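Local coordinates for DsrH (Allochromatium vinosum, PDB 2HY5), which forms, with DsrE and DsrF, the DsrEFH complex of a purple sulfur bacterium and probably takes part in sulfur transfer during sulfur oxidation, at residues L57-L62 with P78-V83. Residues are numbered along the deposited sequence; the frame is centred on the assembly and turned at random.
Sequences LKLYVL and PGISVV
Strands 58-62 and 81-83 pair in parallel at one margin of the five-stranded sheet, and their contact illustrates how an edge strand is fastened to its inner neighbour. Three backbone bonds form the ladder: Ser81 N gives to Leu59 O (3.0 Å), Val61 N to Ser81 O (2.9 Å) and Val83 N to Val61 O. The last is the straightest, with 169° at the hydrogen. At the N-terminal end of the ladder two waters extend the pairing. One accepts from Leu59 N and donates to Gly79 O, bridging the two segments where they separate toward their N-terminal ends; a second donates to Leu59 O, which thus has two partners, and is hydrogen-bonded to Ser81 OG at 2.7 Å.

The pairing closes a beta-alpha-beta unit in which helix 63-68 and the long loop after it connect the two strands, while strand 29-32 bonds to the other side of 58-62. Side chains alternate between the sheet faces. On that of Tyr60, the CD2 side of the phenol ring meets Ser81 CB and Val83 CG1 obliquely, each methyl or methylene 3.7 Å from CD2, and Leu91 of helix 85-94 touches the same tyrosine. On the face of Val61, the side chains of Val61 and Val82 run side by side, CG1 of the first 3.7 Å from CG2 of the second. Val61 CG1 sits between its own backbone N and carbonyl carbon (chi1 62°), which brings it to Val82; Ile80 CG2 packs on Val61 CG1 at 3.8 Å. Toward the N-terminal end, Ile80 CG1 lies against Leu59 CB, and Val50 of helix 47-53 touches both side chains.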
# COMPACT_ATOMS: atom_id res chain seq x y z
N LEU C 57 6.20 -27.95 -3.68
CA LEU C 57 6.05 -27.19 -2.45
C LEU C 57 4.83 -27.64 -1.65
O LEU C 57 3.91 -28.23 -2.21
CB LEU C 57 5.87 -25.70 -2.77
CG LEU C 57 6.88 -24.99 -3.67
CD1 LEU C 57 6.37 -23.58 -3.96
CD2 LEU C 57 8.25 -24.96 -3.00
N LYS C 58 4.83 -27.34 -0.36
CA LYS C 58 3.70 -27.64 0.51
C LYS C 58 2.97 -26.30 0.64
O LYS C 58 3.54 -25.33 1.13
CB LYS C 58 4.17 -28.09 1.90
CG LYS C 58 5.06 -29.32 1.89
CD LYS C 58 5.51 -29.67 3.30
CE LYS C 58 6.38 -30.91 3.33
NZ LYS C 58 6.74 -31.30 4.72
N LEU C 59 1.73 -26.24 0.18
CA LEU C 59 0.96 -25.00 0.23
C LEU C 59 -0.09 -25.02 1.33
O LEU C 59 -0.76 -26.03 1.55
CB LEU C 59 0.27 -24.75 -1.11
CG LEU C 59 1.12 -24.74 -2.39
CD1 LEU C 59 0.22 -24.38 -3.57
CD2 LEU C 59 2.26 -23.75 -2.26
N TYR C 60 -0.22 -23.89 2.02
CA TYR C 60 -1.19 -23.74 3.10
C TYR C 60 -1.95 -22.44 2.91
O TYR C 60 -1.43 -21.50 2.31
CB TYR C 60 -0.48 -23.68 4.46
CG TYR C 60 0.38 -24.87 4.76
CD1 TYR C 60 1.65 -25.01 4.20
CD2 TYR C 60 -0.08 -25.89 5.60
CE1 TYR C 60 2.44 -26.13 4.47
CE2 TYR C 60 0.70 -27.01 5.87
CZ TYR C 60 1.96 -27.12 5.30
OH TYR C 60 2.71 -28.24 5.55
N VAL C 61 -3.17 -22.40 3.41
CA VAL C 61 -3.99 -21.20 3.30
C VAL C 61 -4.61 -20.95 4.67
O VAL C 61 -5.01 -21.89 5.35
CB VAL C 61 -5.09 -21.37 2.22
CG1 VAL C 61 -6.04 -22.51 2.59
CG2 VAL C 61 -5.86 -20.08 2.06
N LEU C 62 -4.68 -19.69 5.09
CA LEU C 62 -5.23 -19.36 6.40
C LEU C 62 -6.76 -19.35 6.37
O LEU C 62 -7.39 -18.49 5.76
CB LEU C 62 -4.69 -18.01 6.87
CG LEU C 62 -4.98 -17.63 8.33
CD1 LEU C 62 -4.32 -18.63 9.28
CD2 LEU C 62 -4.46 -16.23 8.58
N PRO C 78 -7.59 -28.60 -4.29
CA PRO C 78 -7.20 -29.80 -3.54
C PRO C 78 -5.69 -29.91 -3.41
O PRO C 78 -4.96 -29.82 -4.39
CB PRO C 78 -7.79 -30.93 -4.39
CG PRO C 78 -9.04 -30.31 -4.93
CD PRO C 78 -8.55 -28.94 -5.36
N GLY C 79 -5.21 -30.09 -2.18
CA GLY C 79 -3.78 -30.19 -1.96
C GLY C 79 -3.28 -29.09 -1.06
O GLY C 79 -2.26 -29.24 -0.38
N ILE C 80 -3.98 -27.96 -1.07
CA ILE C 80 -3.61 -26.83 -0.22
C ILE C 80 -4.26 -27.08 1.14
O ILE C 80 -5.48 -27.18 1.23
CB ILE C 80 -4.12 -25.50 -0.79
CG1 ILE C 80 -3.54 -25.28 -2.18
CG2 ILE C 80 -3.72 -24.35 0.13
CD1 ILE C 80 -3.94 -23.97 -2.82
N SER C 81 -3.45 -27.18 2.18
CA SER C 81 -3.95 -27.44 3.53
C SER C 81 -4.45 -26.16 4.18
O SER C 81 -3.76 -25.15 4.16
CB SER C 81 -2.83 -28.02 4.40
OG SER C 81 -2.34 -29.23 3.87
N VAL C 82 -5.64 -26.22 4.76
CA VAL C 82 -6.22 -25.06 5.43
C VAL C 82 -5.79 -25.11 6.90
O VAL C 82 -5.95 -26.13 7.56
CB VAL C 82 -7.77 -25.08 5.35
CG1 VAL C 82 -8.35 -23.85 6.02
CG2 VAL C 82 -8.20 -25.15 3.89
N VAL C 83 -5.23 -24.00 7.38
CA VAL C 83 -4.76 -23.91 8.76
C VAL C 83 -5.35 -22.67 9.45
O VAL C 83 -5.83 -21.75 8.80
CB VAL C 83 -3.23 -23.80 8.82
CG1 VAL C 83 -2.59 -25.01 8.16
CG2 VAL C 83 -2.77 -22.51 8.13
O HOH W 1 0.48 -28.79 -0.25
O HOH W 2 -0.06 -28.72 2.52